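Local coordinates for N-alpha-acetyltransferase 35, NatC auxiliary subunit (Saccharomyces cerevisiae, PDB 6YGA), which serves as the auxiliary subunit of the NatC N-terminal acetyltransferase, the complex that acetylates the N-terminal methionine of L-A virus Gag protein, at residues Y466-H478 with P598-L610. Residues are numbered along the deposited sequence; the frame is centred on the assembly and turned at random.
Sequences YSMFWYVYYLSHH and PELPEYEVFQQTL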
ATOM      1  N   TYR B 466      -3.939  24.876  -7.805  1.00 34.50           N
ATOM      2  CA  TYR B 466      -3.024  25.983  -8.057  1.00 35.04           C
ATOM      3  C   TYR B 466      -1.822  25.937  -7.122  1.00 38.76           C
ATOM      4  O   TYR B 466      -0.685  26.138  -7.558  1.00 40.04           O
ATOM      5  CB  TYR B 466      -3.748  27.320  -7.914  1.00 37.46           C
ATOM      6  CG  TYR B 466      -2.807  28.443  -7.552  1.00 39.73           C
ATOM      7  CD1 TYR B 466      -1.970  29.006  -8.503  1.00 42.45           C
ATOM      8  CD2 TYR B 466      -2.740  28.924  -6.251  1.00 40.95           C
ATOM      9  CE1 TYR B 466      -1.098  30.024  -8.173  1.00 45.58           C
ATOM     10  CE2 TYR B 466      -1.873  29.939  -5.907  1.00 44.54           C
ATOM     11  CZ  TYR B 466      -1.055  30.487  -6.872  1.00 46.24           C
ATOM     12  OH  TYR B 466      -0.192  31.501  -6.530  1.00 48.15           O
ATOM     13  N   SER B 467      -2.053  25.684  -5.831  1.00 41.13           N
ATOM     14  CA  SER B 467      -0.959  25.729  -4.865  1.00 39.39           C
ATOM     15  C   SER B 467       0.134  24.731  -5.224  1.00 39.08           C
ATOM     16  O   SER B 467       1.322  25.074  -5.237  1.00 39.11           O
ATOM     17  CB  SER B 467      -1.486  25.465  -3.456  1.00 39.74           C
ATOM     18  OG  SER B 467      -2.238  26.565  -2.982  1.00 45.61           O
HETATM   19  N   MSE B 468      -0.249  23.496  -5.534  1.00 37.10           N
HETATM   20  CA  MSE B 468       0.718  22.444  -5.833  0.54 38.30           C
HETATM   21  C   MSE B 468       1.391  22.638  -7.192  1.00 37.33           C
HETATM   22  O   MSE B 468       2.611  22.522  -7.311  1.00 35.46           O
HETATM   23  CB  MSE B 468       0.046  21.075  -5.780  0.54 40.89           C
HETATM   24  CG  MSE B 468      -0.502  20.709  -4.408  0.54 43.44           C
HETATM   25 SE   MSE B 468       0.825  20.919  -2.988  0.54 47.91          SE
HETATM   26  CE  MSE B 468       2.239  19.786  -3.707  0.54 46.09           C
ATOM     27  N   PHE B 469       0.595  22.937  -8.219  1.00 36.40           N
ATOM     28  CA  PHE B 469       1.167  23.114  -9.548  1.00 35.59           C
ATOM     29  C   PHE B 469       2.096  24.320  -9.595  1.00 37.14           C
ATOM     30  O   PHE B 469       3.142  24.273 -10.251  1.00 37.61           O
ATOM     31  CB  PHE B 469       0.059  23.232 -10.592  1.00 34.67           C
ATOM     32  CG  PHE B 469      -0.453  21.907 -11.078  1.00 34.08           C
ATOM     33  CD1 PHE B 469       0.427  20.895 -11.432  1.00 31.87           C
ATOM     34  CD2 PHE B 469      -1.812  21.665 -11.160  1.00 35.46           C
ATOM     35  CE1 PHE B 469      -0.043  19.672 -11.877  1.00 33.07           C
ATOM     36  CE2 PHE B 469      -2.289  20.450 -11.606  1.00 35.88           C
ATOM     37  CZ  PHE B 469      -1.404  19.449 -11.961  1.00 34.83           C
ATOM     38  N   TRP B 470       1.750  25.403  -8.899  1.00 35.89           N
ATOM     39  CA  TRP B 470       2.646  26.552  -8.900  1.00 36.40           C
ATOM     40  C   TRP B 470       3.882  26.284  -8.054  1.00 37.52           C
ATOM     41  O   TRP B 470       4.977  26.755  -8.382  1.00 37.72           O
ATOM     42  CB  TRP B 470       1.932  27.807  -8.409  1.00 39.04           C
ATOM     43  CG  TRP B 470       2.848  28.988  -8.412  1.00 42.27           C
ATOM     44  CD1 TRP B 470       3.172  29.771  -9.481  1.00 43.83           C
ATOM     45  CD2 TRP B 470       3.589  29.503  -7.298  1.00 44.73           C
ATOM     46  NE1 TRP B 470       4.062  30.745  -9.101  1.00 46.88           N
ATOM     47  CE2 TRP B 470       4.332  30.604  -7.765  1.00 45.81           C
ATOM     48  CE3 TRP B 470       3.691  29.141  -5.952  1.00 46.33           C
ATOM     49  CZ2 TRP B 470       5.162  31.350  -6.933  1.00 48.42           C
ATOM     50  CZ3 TRP B 470       4.516  29.881  -5.128  1.00 46.88           C
ATOM     51  CH2 TRP B 470       5.241  30.974  -5.622  1.00 48.70           C
ATOM     52  N   TYR B 471       3.727  25.534  -6.961  1.00 36.52           N
ATOM     53  CA  TYR B 471       4.889  25.182  -6.154  1.00 34.29           C
ATOM     54  C   TYR B 471       5.853  24.305  -6.940  1.00 31.93           C
ATOM     55  O   TYR B 471       7.073  24.464  -6.833  1.00 36.30           O
ATOM     56  CB  TYR B 471       4.449  24.491  -4.863  1.00 33.61           C
ATOM     57  CG  TYR B 471       5.599  24.064  -3.981  1.00 32.70           C
ATOM     58  CD1 TYR B 471       6.458  25.001  -3.424  1.00 33.52           C
ATOM     59  CD2 TYR B 471       5.823  22.724  -3.703  1.00 32.36           C
ATOM     60  CE1 TYR B 471       7.510  24.616  -2.621  1.00 33.87           C
ATOM     61  CE2 TYR B 471       6.868  22.327  -2.897  1.00 32.78           C
ATOM     62  CZ  TYR B 471       7.710  23.276  -2.360  1.00 34.73           C
ATOM     63  OH  TYR B 471       8.754  22.882  -1.557  1.00 35.47           O
ATOM     64  N   VAL B 472       5.326  23.387  -7.755  1.00 29.86           N
ATOM     65  CA  VAL B 472       6.197  22.528  -8.552  1.00 31.05           C
ATOM     66  C   VAL B 472       6.832  23.322  -9.686  1.00 31.67           C
ATOM     67  O   VAL B 472       7.998  23.110 -10.033  1.00 31.07           O
ATOM     68  CB  VAL B 472       5.420  21.303  -9.066  1.00 30.20           C
ATOM     69  CG1 VAL B 472       6.296  20.457  -9.981  1.00 26.72           C
ATOM     70  CG2 VAL B 472       4.941  20.476  -7.892  1.00 28.06           C
ATOM     71  N   TYR B 473       6.079  24.253 -10.276  1.00 33.54           N
ATOM     72  CA  TYR B 473       6.676  25.203 -11.208  1.00 33.94           C
ATOM     73  C   TYR B 473       7.813  25.968 -10.542  1.00 34.77           C
ATOM     74  O   TYR B 473       8.909  26.092 -11.101  1.00 33.81           O
ATOM     75  CB  TYR B 473       5.604  26.163 -11.722  1.00 36.93           C
ATOM     76  CG  TYR B 473       6.149  27.323 -12.518  1.00 40.70           C
ATOM     77  CD1 TYR B 473       6.468  27.179 -13.861  1.00 44.37           C
ATOM     78  CD2 TYR B 473       6.338  28.564 -11.928  1.00 43.67           C
ATOM     79  CE1 TYR B 473       6.965  28.240 -14.594  1.00 47.81           C
ATOM     80  CE2 TYR B 473       6.835  29.630 -12.651  1.00 46.30           C
ATOM     81  CZ  TYR B 473       7.146  29.463 -13.985  1.00 48.69           C
ATOM     82  OH  TYR B 473       7.640  30.518 -14.713  1.00 53.26           O
ATOM     83  N   TYR B 474       7.567  26.475  -9.334  1.00 34.84           N
ATOM     84  CA  TYR B 474       8.603  27.157  -8.567  1.00 35.43           C
ATOM     85  C   TYR B 474       9.805  26.245  -8.330  1.00 36.07           C
ATOM     86  O   TYR B 474      10.955  26.657  -8.519  1.00 34.16           O
ATOM     87  CB  TYR B 474       8.002  27.649  -7.249  1.00 37.52           C
ATOM     88  CG  TYR B 474       8.993  28.062  -6.189  1.00 35.71           C
ATOM     89  CD1 TYR B 474       9.543  29.340  -6.181  1.00 36.19           C
ATOM     90  CD2 TYR B 474       9.353  27.184  -5.176  1.00 34.55           C
ATOM     91  CE1 TYR B 474      10.441  29.723  -5.200  1.00 38.29           C
ATOM     92  CE2 TYR B 474      10.248  27.554  -4.194  1.00 36.33           C
ATOM     93  CZ  TYR B 474      10.789  28.825  -4.210  1.00 41.62           C
ATOM     94  OH  TYR B 474      11.682  29.196  -3.232  1.00 45.27           O
ATOM     95  N   LEU B 475       9.556  24.993  -7.930  1.00 37.03           N
ATOM     96  CA  LEU B 475      10.656  24.047  -7.747  1.00 37.47           C
ATOM     97  C   LEU B 475      11.366  23.755  -9.064  1.00 38.27           C
ATOM     98  O   LEU B 475      12.601  23.713  -9.114  1.00 39.15           O
ATOM     99  CB  LEU B 475      10.146  22.746  -7.127  1.00 32.86           C
ATOM    100  CG  LEU B 475       9.623  22.764  -5.693  1.00 32.93           C
ATOM    101  CD1 LEU B 475       9.275  21.345  -5.267  1.00 28.62           C
ATOM    102  CD2 LEU B 475      10.637  23.393  -4.746  1.00 32.53           C
ATOM    103  N   SER B 476      10.602  23.536 -10.138  1.00 37.41           N
ATOM    104  CA  SER B 476      11.197  23.245 -11.439  1.00 37.52           C
ATOM    105  C   SER B 476      12.029  24.412 -11.954  1.00 36.00           C
ATOM    106  O   SER B 476      13.029  24.203 -12.651  1.00 35.83           O
ATOM    107  CB  SER B 476      10.107  22.899 -12.454  1.00 36.87           C
ATOM    108  OG  SER B 476       9.297  21.830 -12.001  1.00 37.44           O
ATOM    109  N   HIS B 477      11.625  25.645 -11.641  1.00 36.91           N
ATOM    110  CA  HIS B 477      12.416  26.797 -12.058  1.00 37.82           C
ATOM    111  C   HIS B 477      13.774  26.790 -11.372  1.00 36.51           C
ATOM    112  O   HIS B 477      14.797  27.071 -12.004  1.00 36.75           O
ATOM    113  CB  HIS B 477      11.658  28.094 -11.761  1.00 41.61           C
ATOM    114  CG  HIS B 477      12.379  29.336 -12.192  1.00 50.03           C
ATOM    115  ND1 HIS B 477      13.206  30.046 -11.348  1.00 52.73           N
ATOM    116  CD2 HIS B 477      12.385  30.001 -13.372  1.00 51.84           C
ATOM    117  CE1 HIS B 477      13.696  31.091 -11.991  1.00 54.29           C
ATOM    118  NE2 HIS B 477      13.213  31.087 -13.220  1.00 54.24           N
ATOM    119  N   HIS B 478      13.807  26.447 -10.080  1.00 36.19           N
ATOM    120  CA  HIS B 478      15.079  26.361  -9.371  1.00 39.15           C
ATOM    121  C   HIS B 478      15.919  25.193  -9.872  1.00 39.60           C
ATOM    122  O   HIS B 478      17.150  25.295  -9.951  1.00 37.53           O
ATOM    123  CB  HIS B 478      14.840  26.242  -7.866  1.00 41.33           C
ATOM    124  CG  HIS B 478      14.521  27.544  -7.202  1.00 46.50           C
ATOM    125  ND1 HIS B 478      15.470  28.292  -6.540  1.00 48.74           N
ATOM    126  CD2 HIS B 478      13.360  28.234  -7.100  1.00 47.71           C
ATOM    127  CE1 HIS B 478      14.908  29.385  -6.057  1.00 49.90           C
ATOM    128  NE2 HIS B 478      13.629  29.375  -6.383  1.00 49.94           N
ATOM    129  N   PRO B 598      15.423  24.917  -1.892  1.00 42.65           N
ATOM    130  CA  PRO B 598      14.849  26.266  -1.959  1.00 45.07           C
ATOM    131  C   PRO B 598      13.814  26.504  -0.861  1.00 50.19           C
ATOM    132  O   PRO B 598      13.072  25.582  -0.524  1.00 54.42           O
ATOM    133  CB  PRO B 598      14.187  26.308  -3.348  1.00 40.97           C
ATOM    134  CG  PRO B 598      14.399  24.944  -3.962  1.00 41.21           C
ATOM    135  CD  PRO B 598      14.789  24.013  -2.861  1.00 41.57           C
ATOM    136  N   GLU B 599      13.767  27.717  -0.317  1.00 50.80           N
ATOM    137  CA  GLU B 599      12.855  28.001   0.783  1.00 51.44           C
ATOM    138  C   GLU B 599      11.404  27.829   0.347  1.00 47.26           C
ATOM    139  O   GLU B 599      11.032  28.139  -0.788  1.00 45.19           O
ATOM    140  CB  GLU B 599      13.075  29.422   1.304  1.00 56.77           C
ATOM    141  CG  GLU B 599      12.941  30.496   0.237  1.00 60.71           C
ATOM    142  CD  GLU B 599      12.782  31.883   0.823  1.00 67.28           C
ATOM    143  OE1 GLU B 599      12.839  32.015   2.062  1.00 70.39           O
ATOM    144  OE2 GLU B 599      12.596  32.843   0.044  1.00 69.42           O
ATOM    145  N   LEU B 600      10.590  27.324   1.254  1.00 45.96           N
ATOM    146  CA  LEU B 600       9.159  27.254   1.018  1.00 43.25           C
ATOM    147  C   LEU B 600       8.586  28.665   0.982  1.00 44.34           C
ATOM    148  O   LEU B 600       8.731  29.403   1.965  1.00 46.37           O
ATOM    149  CB  LEU B 600       8.485  26.433   2.110  1.00 42.20           C
ATOM    150  CG  LEU B 600       6.958  26.470   2.154  1.00 40.56           C
ATOM    151  CD1 LEU B 600       6.365  25.885   0.884  1.00 37.31           C
ATOM    152  CD2 LEU B 600       6.451  25.729   3.385  1.00 40.06           C
ATOM    153  N   PRO B 601       7.952  29.086  -0.111  1.00 43.94           N
ATOM    154  CA  PRO B 601       7.363  30.429  -0.143  1.00 43.34           C
ATOM    155  C   PRO B 601       6.310  30.600   0.940  1.00 45.85           C
ATOM    156  O   PRO B 601       5.572  29.671   1.277  1.00 46.40           O
ATOM    157  CB  PRO B 601       6.745  30.512  -1.543  1.00 41.87           C
ATOM    158  CG  PRO B 601       7.522  29.529  -2.352  1.00 42.40           C
ATOM    159  CD  PRO B 601       7.838  28.402  -1.410  1.00 43.10           C
ATOM    160  N   GLU B 602       6.254  31.810   1.490  1.00 48.75           N
ATOM    161  CA  GLU B 602       5.299  32.127   2.539  1.00 49.79           C
ATOM    162  C   GLU B 602       3.873  32.110   1.995  1.00 44.33           C
ATOM    163  O   GLU B 602       3.632  32.219   0.789  1.00 41.88           O
ATOM    164  CB  GLU B 602       5.608  33.495   3.150  1.00 56.93           C
ATOM    165  CG  GLU B 602       6.859  33.531   4.016  1.00 65.94           C
ATOM    166  CD  GLU B 602       6.674  32.821   5.347  1.00 74.32           C
ATOM    167  OE1 GLU B 602       5.515  32.679   5.791  1.00 77.26           O
ATOM    168  OE2 GLU B 602       7.686  32.407   5.950  1.00 77.75           O
ATOM    169  N   TYR B 603       2.919  31.973   2.918  1.00 44.87           N
ATOM    170  CA  TYR B 603       1.509  31.973   2.549  1.00 46.34           C
ATOM    171  C   TYR B 603       1.146  33.212   1.736  1.00 47.57           C
ATOM    172  O   TYR B 603       0.400  33.126   0.755  1.00 47.46           O
ATOM    173  CB  TYR B 603       0.659  31.872   3.816  1.00 47.04           C
ATOM    174  CG  TYR B 603      -0.830  31.993   3.610  1.00 47.41           C
ATOM    175  CD1 TYR B 603      -1.597  30.888   3.265  1.00 47.91           C
ATOM    176  CD2 TYR B 603      -1.475  33.207   3.794  1.00 51.20           C
ATOM    177  CE1 TYR B 603      -2.964  30.995   3.091  1.00 50.27           C
ATOM    178  CE2 TYR B 603      -2.838  33.325   3.622  1.00 53.14           C
ATOM    179  CZ  TYR B 603      -3.578  32.217   3.272  1.00 52.80           C
ATOM    180  OH  TYR B 603      -4.937  32.344   3.103  1.00 55.22           O
ATOM    181  N   GLU B 604       1.695  34.371   2.112  1.00 50.02           N
ATOM    182  CA  GLU B 604       1.381  35.607   1.404  1.00 49.71           C
ATOM    183  C   GLU B 604       1.880  35.581  -0.037  1.00 47.42           C
ATOM    184  O   GLU B 604       1.257  36.185  -0.919  1.00 47.97           O
ATOM    185  CB  GLU B 604       1.972  36.804   2.150  1.00 50.82           C
ATOM    186  CG  GLU B 604       1.302  37.116   3.487  1.00 55.56           C
ATOM    187  CD  GLU B 604       1.808  36.251   4.630  1.00 59.28           C
ATOM    188  OE1 GLU B 604       2.685  35.394   4.393  1.00 59.60           O
ATOM    189  OE2 GLU B 604       1.327  36.436   5.769  1.00 60.69           O
ATOM    190  N   VAL B 605       2.994  34.894  -0.299  1.00 43.68           N
ATOM    191  CA  VAL B 605       3.512  34.819  -1.663  1.00 44.61           C
ATOM    192  C   VAL B 605       2.587  33.986  -2.543  1.00 45.29           C
ATOM    193  O   VAL B 605       2.341  34.331  -3.707  1.00 47.09           O
ATOM    194  CB  VAL B 605       4.947  34.263  -1.662  1.00 48.39           C
ATOM    195  CG1 VAL B 605       5.487  34.170  -3.081  1.00 34.39           C
ATOM    196  CG2 VAL B 605       5.853  35.131  -0.799  1.00 49.75           C
ATOM    197  N   PHE B 606       2.061  32.880  -2.004  1.00 41.60           N
ATOM    198  CA  PHE B 606       1.083  32.083  -2.741  1.00 40.39           C
ATOM    199  C   PHE B 606      -0.128  32.922  -3.131  1.00 42.40           C
ATOM    200  O   PHE B 606      -0.620  32.828  -4.262  1.00 42.32           O
ATOM    201  CB  PHE B 606       0.637  30.881  -1.905  1.00 41.49           C
ATOM    202  CG  PHE B 606       1.562  29.690  -1.978  1.00 41.83           C
ATOM    203  CD1 PHE B 606       2.637  29.572  -1.106  1.00 39.82           C
ATOM    204  CD2 PHE B 606       1.332  28.670  -2.892  1.00 39.55           C
ATOM    205  CE1 PHE B 606       3.479  28.468  -1.163  1.00 38.54           C
ATOM    206  CE2 PHE B 606       2.173  27.564  -2.954  1.00 36.70           C
ATOM    207  CZ  PHE B 606       3.246  27.464  -2.087  1.00 36.24           C
ATOM    208  N   GLN B 607      -0.624  33.745  -2.204  1.00 44.00           N
ATOM    209  CA  GLN B 607      -1.813  34.544  -2.482  1.00 45.54           C
ATOM    210  C   GLN B 607      -1.525  35.618  -3.523  1.00 46.10           C
ATOM    211  O   GLN B 607      -2.311  35.819  -4.455  1.00 45.06           O
ATOM    212  CB  GLN B 607      -2.333  35.177  -1.189  1.00 46.80           C
ATOM    213  CG  GLN B 607      -2.505  34.194  -0.046  1.00 50.84           C
ATOM    214  CD  GLN B 607      -3.393  33.024  -0.414  1.00 55.12           C
ATOM    215  OE1 GLN B 607      -4.476  33.201  -0.974  1.00 54.60           O
ATOM    216  NE2 GLN B 607      -2.935  31.815  -0.103  1.00 56.89           N
ATOM    217  N   GLN B 608      -0.396  36.317  -3.381  1.00 47.25           N
ATOM    218  CA  GLN B 608      -0.083  37.405  -4.299  1.00 47.75           C
ATOM    219  C   GLN B 608       0.160  36.886  -5.710  1.00 45.26           C
ATOM    220  O   GLN B 608      -0.281  37.499  -6.688  1.00 45.03           O
ATOM    221  CB  GLN B 608       1.132  38.184  -3.793  1.00 51.32           C
ATOM    222  CG  GLN B 608       1.532  39.346  -4.683  1.00 55.62           C
ATOM    223  CD  GLN B 608       0.442  40.393  -4.806  1.00 61.60           C
ATOM    224  OE1 GLN B 608      -0.335  40.613  -3.875  1.00 64.32           O
ATOM    225  NE2 GLN B 608       0.377  41.044  -5.960  1.00 63.68           N
ATOM    226  N   THR B 609       0.853  35.751  -5.835  1.00 45.55           N
ATOM    227  CA  THR B 609       1.119  35.183  -7.152  1.00 45.27           C
ATOM    228  C   THR B 609      -0.176  34.878  -7.896  1.00 45.80           C
ATOM    229  O   THR B 609      -0.290  35.151  -9.096  1.00 47.86           O
ATOM    230  CB  THR B 609       1.968  33.919  -7.012  1.00 43.30           C
ATOM    231  OG1 THR B 609       3.224  34.251  -6.406  1.00 44.51           O
ATOM    232  CG2 THR B 609       2.220  33.294  -8.369  1.00 41.84           C
ATOM    233  N   LEU B 610      -1.169  34.328  -7.193  1.00 44.03           N
ATOM    234  CA  LEU B 610      -2.449  34.031  -7.826  1.00 45.89           C
ATOM    235  C   LEU B 610      -3.156  35.305  -8.278  1.00 50.34           C
ATOM    236  O   LEU B 610      -3.807  35.321  -9.329  1.00 49.35           O
ATOM    237  CB  LEU B 610      -3.334  33.230  -6.868  1.00 43.54           C
ATOM    238  CG  LEU B 610      -4.735  32.864  -7.365  1.00 41.66           C
ATOM    239  CD1 LEU B 610      -4.650  32.096  -8.673  1.00 39.65           C
ATOM    240  CD2 LEU B 610      -5.493  32.062  -6.319  1.00 41.23           C
TER
HETATM  241  O   HOH W   1      10.667  24.526  -0.067  1.00 58.65           O
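Trp-470 turns the edge of its six-membered ring onto the face of Phe-606, a T-shaped pair with planes at 72° and centroids 5.1 Å apart. One face of the indole carries the methyl CG2 of Thr-609, set toward the rim and 3.2 Å from Trp-470 NE1. Carbonyl oxygens of Ser-467, Pro-601 and Glu-602 lie in plane at the Phe-606 edge, while His-585 and Phe-589 add further aromatic contacts to that ring. The Tyr-474 ring lies between His-478 CD2, offset on one face, and Pro-601 CG, centred over the other in a CH-pi contact 3.9 Å from the centroid. Leu-610 CD1 sits over the centre of one Tyr-466 face, and Pro-598 CB over the His-478 imidazole, both CH-pi contacts. With CG anti to the backbone N, Tyr-466 and Tyr-474 reach across to backbone carbonyls. Tyr-466 OH donates to Phe-606 O (2.7 Å) on a lone pair, and Tyr-474 OH donates to Glu-599 O (2.7 Å) in the carbonyl plane, C=O...donor angle 148°. A water joins Tyr-471 OH (2.9 Å) to Pro-598 O. The axes of 466-478 and 603-610 run at 98° to each other, and 466-478 also holds the proline-bearing lead-in, within the TPR-like family region. Two phenol-carbonyl bonds, one to each part of 598-610, satisfy backbone oxygens amid aromatic and proline packing, combining directional hydrogen bonds to the backbone with apolar burial.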